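Long-range contact in trans-2-enoyl-CoA reductase [NADH] (Treponema denticola ATCC 35405, PDB 4GGO), which catalyses the NADH-dependent reduction of the carbon-carbon double bond of crotonyl-CoA to butyryl-CoA and takes part in fatty acid synthesis: residues E309-L323 against E335-E347. Numbering follows the deposited sequence.
Sequences EGCIEQITRLYAERL and ENRIRIDDWELEE
The guanidinium of Arg-317, on helix 311-323, lies flat over the six-membered ring of Trp-343 in a cation-pi stack, with CZ 3.6 Å from the ring centroid and the planes 5° apart. This joins a helix of the Rossmann-type fold to the chain running on from 338-339, the outermost strand of its parallel sheet. CB of Ile-340 lies over the opposite guanidinium face, toward NH2. At the edge, NH1 of Arg-317 reaches the syn lone pair of Asp-342 OD1 at 3.3 Å. The other carboxylate oxygen, OD2, forms a salt bridge with Arg-322 NH2 whose hydrogen bond is weak and bent; the straighter bond of NH2 goes to the carbonyl O of Arg-339, 2.9 Å away. Between the two arginines in sequence, Leu-318 packs its CD1 on CG2 of Ile-338 and, more loosely, of Ile-340.

Glu-309 grips the stacked arginine in a side-on salt bridge, OE1 taking NH2 and OE2 taking NE, so its rotation is held; the carboxylate also lies against the Trp-343 ring. Bent at chi2 (-93°), Gln-314 brings NE2 to both Glu-309 OE1 and the carbonyl O of Ile-340, the latter at 2.8 Å and nearly straight (172°). Near the NAD(+)-binding Tyr-62, its OE1 accepts from the backbone N of Lys-278.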
loop_
_atom_site.group_PDB
_atom_site.type_symbol
_atom_site.label_atom_id
_atom_site.label_comp_id
_atom_site.label_asym_id
_atom_site.label_seq_id
_atom_site.Cartn_x
_atom_site.Cartn_y
_atom_site.Cartn_z
ATOM N N GLU A 309 -8.485 -11.241 -1.224
ATOM C CA GLU A 309 -7.123 -11.053 -0.744
ATOM C C GLU A 309 -6.998 -9.771 0.069
ATOM O O GLU A 309 -7.662 -8.775 -0.215
ATOM C CB GLU A 309 -6.144 -10.994 -1.918
ATOM C CG GLU A 309 -5.945 -12.305 -2.656
ATOM C CD GLU A 309 -5.022 -12.152 -3.847
ATOM O OE1 GLU A 309 -5.338 -11.341 -4.741
ATOM O OE2 GLU A 309 -3.975 -12.833 -3.885
ATOM N N GLY A 310 -6.148 -9.813 1.089
ATOM C CA GLY A 310 -5.731 -8.616 1.794
ATOM C C GLY A 310 -4.352 -8.240 1.288
ATOM O O GLY A 310 -3.913 -8.743 0.253
ATOM N N CYS A 311 -3.663 -7.365 2.011
ATOM C CA CYS A 311 -2.342 -6.908 1.593
ATOM C C CYS A 311 -1.324 -8.040 1.501
ATOM O O CYS A 311 -0.637 -8.182 0.491
ATOM C CB CYS A 311 -1.826 -5.822 2.535
ATOM S SG CYS A 311 -2.829 -4.327 2.515
ATOM N N ILE A 312 -1.233 -8.847 2.554
ATOM C CA ILE A 312 -0.210 -9.888 2.613
ATOM C C ILE A 312 -0.483 -11.016 1.613
ATOM O O ILE A 312 0.449 -11.630 1.096
ATOM C CB ILE A 312 -0.019 -10.439 4.054
ATOM C CG1 ILE A 312 1.306 -11.198 4.172
ATOM C CG2 ILE A 312 -1.203 -11.301 4.479
ATOM C CD1 ILE A 312 2.529 -10.331 3.951
ATOM N N GLU A 313 -1.757 -11.274 1.325
ATOM C CA GLU A 313 -2.110 -12.274 0.320
ATOM C C GLU A 313 -1.737 -11.765 -1.069
ATOM O O GLU A 313 -1.170 -12.497 -1.879
ATOM C CB GLU A 313 -3.603 -12.614 0.375
ATOM C CG GLU A 313 -4.028 -13.416 1.597
ATOM C CD GLU A 313 -4.239 -12.554 2.830
ATOM O OE1 GLU A 313 -4.272 -11.312 2.696
ATOM O OE2 GLU A 313 -4.374 -13.122 3.933
ATOM N N GLN A 314 -2.057 -10.499 -1.323
ATOM C CA GLN A 314 -1.732 -9.839 -2.583
ATOM C C GLN A 314 -0.239 -9.868 -2.891
ATOM O O GLN A 314 0.173 -10.265 -3.979
ATOM C CB GLN A 314 -2.197 -8.383 -2.541
ATOM C CG GLN A 314 -3.618 -8.161 -3.000
ATOM C CD GLN A 314 -3.699 -7.815 -4.471
ATOM O OE1 GLN A 314 -3.312 -6.720 -4.881
ATOM N NE2 GLN A 314 -4.204 -8.745 -5.274
ATOM N N ILE A 315 0.568 -9.442 -1.924
ATOM C CA ILE A 315 1.998 -9.270 -2.148
ATOM C C ILE A 315 2.762 -10.593 -2.215
ATOM O O ILE A 315 3.678 -10.744 -3.023
ATOM C CB ILE A 315 2.623 -8.332 -1.100
ATOM C CG1 ILE A 315 1.894 -6.986 -1.109
ATOM C CG2 ILE A 315 4.100 -8.138 -1.373
ATOM C CD1 ILE A 315 1.769 -6.367 -2.485
ATOM N N THR A 316 2.386 -11.553 -1.376
ATOM C CA THR A 316 2.981 -12.882 -1.466
ATOM C C THR A 316 2.710 -13.490 -2.840
ATOM O O THR A 316 3.587 -14.123 -3.426
ATOM C CB THR A 316 2.477 -13.832 -0.364
ATOM O OG1 THR A 316 1.045 -13.794 -0.307
ATOM C CG2 THR A 316 3.051 -13.437 0.986
ATOM N N ARG A 317 1.502 -13.282 -3.359
ATOM C CA ARG A 317 1.171 -13.747 -4.703
ATOM C C ARG A 317 1.993 -12.997 -5.745
ATOM O O ARG A 317 2.437 -13.579 -6.737
ATOM C CB ARG A 317 -0.327 -13.597 -4.994
ATOM C CG ARG A 317 -0.715 -13.984 -6.416
ATOM C CD ARG A 317 -2.177 -14.408 -6.526
ATOM N NE ARG A 317 -3.109 -13.293 -6.380
ATOM C CZ ARG A 317 -3.549 -12.547 -7.391
ATOM N NH1 ARG A 317 -3.131 -12.789 -8.625
ATOM N NH2 ARG A 317 -4.403 -11.557 -7.167
ATOM N N LEU A 318 2.196 -11.704 -5.509
ATOM C CA LEU A 318 3.023 -10.874 -6.381
ATOM C C LEU A 318 4.448 -11.415 -6.497
ATOM O O LEU A 318 4.980 -11.550 -7.596
ATOM C CB LEU A 318 3.058 -9.433 -5.870
ATOM C CG LEU A 318 4.022 -8.482 -6.585
ATOM C CD1 LEU A 318 3.580 -8.231 -8.022
ATOM C CD2 LEU A 318 4.150 -7.173 -5.819
ATOM N N TYR A 319 5.063 -11.719 -5.358
ATOM C CA TYR A 319 6.421 -12.254 -5.336
ATOM C C TYR A 319 6.489 -13.630 -5.994
ATOM O O TYR A 319 7.337 -13.884 -6.850
ATOM C CB TYR A 319 6.933 -12.358 -3.898
ATOM C CG TYR A 319 7.566 -11.097 -3.342
ATOM C CD1 TYR A 319 6.798 -9.981 -3.033
ATOM C CD2 TYR A 319 8.933 -11.036 -3.098
ATOM C CE1 TYR A 319 7.380 -8.832 -2.512
ATOM C CE2 TYR A 319 9.522 -9.895 -2.579
ATOM C CZ TYR A 319 8.740 -8.796 -2.287
ATOM O OH TYR A 319 9.324 -7.660 -1.769
ATOM N N ALA A 320 5.585 -14.514 -5.589
ATOM C CA ALA A 320 5.629 -15.908 -6.013
ATOM C C ALA A 320 5.158 -16.133 -7.449
ATOM O O ALA A 320 5.671 -17.012 -8.143
ATOM C CB ALA A 320 4.825 -16.770 -5.053
ATOM N N GLU A 321 4.187 -15.342 -7.895
ATOM C CA GLU A 321 3.539 -15.595 -9.180
ATOM C C GLU A 321 3.782 -14.518 -10.239
ATOM O O GLU A 321 3.219 -14.587 -11.331
ATOM C CB GLU A 321 2.036 -15.806 -8.984
ATOM C CG GLU A 321 1.668 -17.111 -8.298
ATOM C CD GLU A 321 1.693 -18.296 -9.247
ATOM O OE1 GLU A 321 0.615 -18.677 -9.753
ATOM O OE2 GLU A 321 2.788 -18.846 -9.488
ATOM N N ARG A 322 4.608 -13.526 -9.919
ATOM C CA ARG A 322 4.963 -12.494 -10.891
ATOM C C ARG A 322 6.469 -12.245 -10.930
ATOM O O ARG A 322 7.111 -12.421 -11.964
ATOM C CB ARG A 322 4.236 -11.177 -10.596
ATOM C CG ARG A 322 2.719 -11.242 -10.678
ATOM C CD ARG A 322 2.239 -11.516 -12.096
ATOM N NE ARG A 322 0.797 -11.325 -12.224
ATOM C CZ ARG A 322 -0.109 -12.229 -11.867
ATOM N NH1 ARG A 322 0.276 -13.390 -11.358
ATOM N NH2 ARG A 322 -1.402 -11.971 -12.015
ATOM N N LEU A 323 7.025 -11.835 -9.794
ATOM C CA LEU A 323 8.428 -11.442 -9.726
ATOM C C LEU A 323 9.378 -12.636 -9.772
ATOM O O LEU A 323 10.348 -12.637 -10.531
ATOM C CB LEU A 323 8.691 -10.616 -8.464
ATOM C CG LEU A 323 7.822 -9.371 -8.270
ATOM C CD1 LEU A 323 8.219 -8.636 -6.998
ATOM C CD2 LEU A 323 7.916 -8.454 -9.479
ATOM N N GLU A 335 0.115 -3.216 -21.716
ATOM C CA GLU A 335 0.779 -1.939 -21.474
ATOM C C GLU A 335 1.999 -2.100 -20.567
ATOM O O GLU A 335 2.444 -1.138 -19.939
ATOM C CB GLU A 335 -0.197 -0.923 -20.872
ATOM C CG GLU A 335 -1.325 -0.505 -21.806
ATOM C CD GLU A 335 -0.835 0.274 -23.014
ATOM O OE1 GLU A 335 0.267 0.859 -22.943
ATOM O OE2 GLU A 335 -1.552 0.302 -24.036
ATOM N N ASN A 336 2.524 -3.320 -20.505
ATOM C CA ASN A 336 3.710 -3.637 -19.707
ATOM C C ASN A 336 3.553 -3.373 -18.208
ATOM O O ASN A 336 4.530 -3.093 -17.515
ATOM C CB ASN A 336 4.949 -2.916 -20.250
ATOM C CG ASN A 336 5.284 -3.323 -21.671
ATOM O OD1 ASN A 336 5.812 -4.409 -21.909
ATOM N ND2 ASN A 336 4.982 -2.448 -22.624
ATOM N N ARG A 337 2.324 -3.472 -17.715
ATOM C CA ARG A 337 2.054 -3.317 -16.293
ATOM C C ARG A 337 1.819 -4.678 -15.652
ATOM O O ARG A 337 1.175 -5.547 -16.243
ATOM C CB ARG A 337 0.821 -2.436 -16.072
ATOM C CG ARG A 337 0.931 -1.038 -16.656
ATOM C CD ARG A 337 -0.391 -0.288 -16.554
ATOM N NE ARG A 337 -1.474 -1.000 -17.227
ATOM C CZ ARG A 337 -2.565 -0.416 -17.715
ATOM N NH1 ARG A 337 -2.718 0.898 -17.612
ATOM N NH2 ARG A 337 -3.499 -1.146 -18.312
ATOM N N ILE A 338 2.344 -4.866 -14.447
ATOM C CA ILE A 338 2.034 -6.057 -13.668
ATOM C C ILE A 338 0.622 -5.912 -13.108
ATOM O O ILE A 338 0.277 -4.871 -12.550
ATOM C CB ILE A 338 3.034 -6.260 -12.515
ATOM C CG1 ILE A 338 4.440 -6.508 -13.067
ATOM C CG2 ILE A 338 2.602 -7.420 -11.629
ATOM C CD1 ILE A 338 5.494 -6.695 -11.998
ATOM N N ARG A 339 -0.193 -6.951 -13.269
ATOM C CA ARG A 339 -1.582 -6.905 -12.827
ATOM C C ARG A 339 -1.889 -7.979 -11.791
ATOM O O ARG A 339 -1.961 -9.162 -12.118
ATOM C CB ARG A 339 -2.529 -7.073 -14.022
ATOM C CG ARG A 339 -2.313 -6.073 -15.145
ATOM C CD ARG A 339 -2.636 -4.657 -14.696
ATOM N NE ARG A 339 -4.052 -4.488 -14.381
ATOM C CZ ARG A 339 -4.973 -4.109 -15.262
ATOM N NH1 ARG A 339 -4.628 -3.861 -16.518
ATOM N NH2 ARG A 339 -6.238 -3.977 -14.888
ATOM N N ILE A 340 -2.072 -7.569 -10.540
ATOM C CA ILE A 340 -2.563 -8.487 -9.517
ATOM C C ILE A 340 -3.947 -8.059 -9.043
ATOM O O ILE A 340 -4.438 -8.518 -8.011
ATOM C CB ILE A 340 -1.593 -8.641 -8.327
ATOM C CG1 ILE A 340 -1.357 -7.298 -7.637
ATOM C CG2 ILE A 340 -0.277 -9.257 -8.790
ATOM C CD1 ILE A 340 -0.482 -7.399 -6.403
ATOM N N ASP A 341 -4.568 -7.172 -9.814
ATOM C CA ASP A 341 -5.976 -6.848 -9.637
ATOM C C ASP A 341 -6.789 -7.700 -10.607
ATOM O O ASP A 341 -7.961 -7.424 -10.871
ATOM C CB ASP A 341 -6.227 -5.362 -9.899
ATOM C CG ASP A 341 -5.851 -4.942 -11.308
ATOM O OD1 ASP A 341 -5.025 -5.632 -11.943
ATOM O OD2 ASP A 341 -6.379 -3.916 -11.783
ATOM N N ASP A 342 -6.149 -8.736 -11.137
ATOM C CA ASP A 342 -6.762 -9.588 -12.151
ATOM C C ASP A 342 -7.947 -10.390 -11.615
ATOM O O ASP A 342 -8.895 -10.663 -12.347
ATOM C CB ASP A 342 -5.717 -10.507 -12.797
ATOM C CG ASP A 342 -4.895 -11.275 -11.777
ATOM O OD1 ASP A 342 -4.865 -10.873 -10.596
ATOM O OD2 ASP A 342 -4.267 -12.284 -12.162
ATOM N N TRP A 343 -7.898 -10.759 -10.339
ATOM C CA TRP A 343 -9.015 -11.461 -9.716
ATOM C C TRP A 343 -10.170 -10.499 -9.440
ATOM O O TRP A 343 -11.336 -10.863 -9.576
ATOM C CB TRP A 343 -8.577 -12.142 -8.418
ATOM C CG TRP A 343 -7.566 -13.235 -8.613
ATOM C CD1 TRP A 343 -7.062 -13.690 -9.798
ATOM C CD2 TRP A 343 -6.941 -14.014 -7.587
ATOM N NE1 TRP A 343 -6.159 -14.703 -9.572
ATOM C CE2 TRP A 343 -6.067 -14.920 -8.222
ATOM C CE3 TRP A 343 -7.037 -14.035 -6.191
ATOM C CZ2 TRP A 343 -5.293 -15.834 -7.510
ATOM C CZ3 TRP A 343 -6.265 -14.943 -5.487
ATOM C CH2 TRP A 343 -5.407 -15.830 -6.146
ATOM N N GLU A 344 -9.837 -9.272 -9.049
ATOM C CA GLU A 344 -10.850 -8.252 -8.796
ATOM C C GLU A 344 -11.605 -7.892 -10.070
ATOM O O GLU A 344 -12.830 -7.773 -10.065
ATOM C CB GLU A 344 -10.221 -6.989 -8.198
ATOM C CG GLU A 344 -11.158 -5.782 -8.205
ATOM C CD GLU A 344 -10.572 -4.570 -7.505
ATOM O OE1 GLU A 344 -9.497 -4.704 -6.889
ATOM O OE2 GLU A 344 -11.191 -3.485 -7.565
ATOM N N LEU A 345 -10.868 -7.722 -11.161
ATOM C CA LEU A 345 -11.464 -7.254 -12.406
ATOM C C LEU A 345 -11.913 -8.388 -13.323
ATOM O O LEU A 345 -12.193 -8.164 -14.501
ATOM C CB LEU A 345 -10.512 -6.313 -13.144
ATOM C CG LEU A 345 -10.217 -4.994 -12.429
ATOM C CD1 LEU A 345 -9.281 -4.134 -13.261
ATOM C CD2 LEU A 345 -11.512 -4.247 -12.125
ATOM N N GLU A 346 -11.975 -9.602 -12.780
ATOM C CA GLU A 346 -12.596 -10.716 -13.488
ATOM C C GLU A 346 -14.034 -10.346 -13.807
ATOM O O GLU A 346 -14.706 -9.708 -12.999
ATOM C CB GLU A 346 -12.590 -11.981 -12.634
ATOM C CG GLU A 346 -11.292 -12.749 -12.632
ATOM C CD GLU A 346 -11.340 -13.927 -11.682
ATOM O OE1 GLU A 346 -12.449 -14.453 -11.449
ATOM O OE2 GLU A 346 -10.276 -14.323 -11.163
ATOM N N GLU A 347 -14.499 -10.743 -14.986
ATOM C CA GLU A 347 -15.853 -10.428 -15.421
ATOM C C GLU A 347 -16.904 -10.964 -14.453
ATOM O O GLU A 347 -17.861 -10.267 -14.119
ATOM C CB GLU A 347 -16.104 -10.978 -16.826
ATOM C CG GLU A 347 -17.468 -10.611 -17.388
ATOM C CD GLU A 347 -17.789 -11.336 -18.675
ATOM O OE1 GLU A 347 -17.002 -11.225 -19.637
ATOM O OE2 GLU A 347 -18.836 -12.012 -18.726
HETATM O O HOH W 1 0.684 -9.406 -14.324
#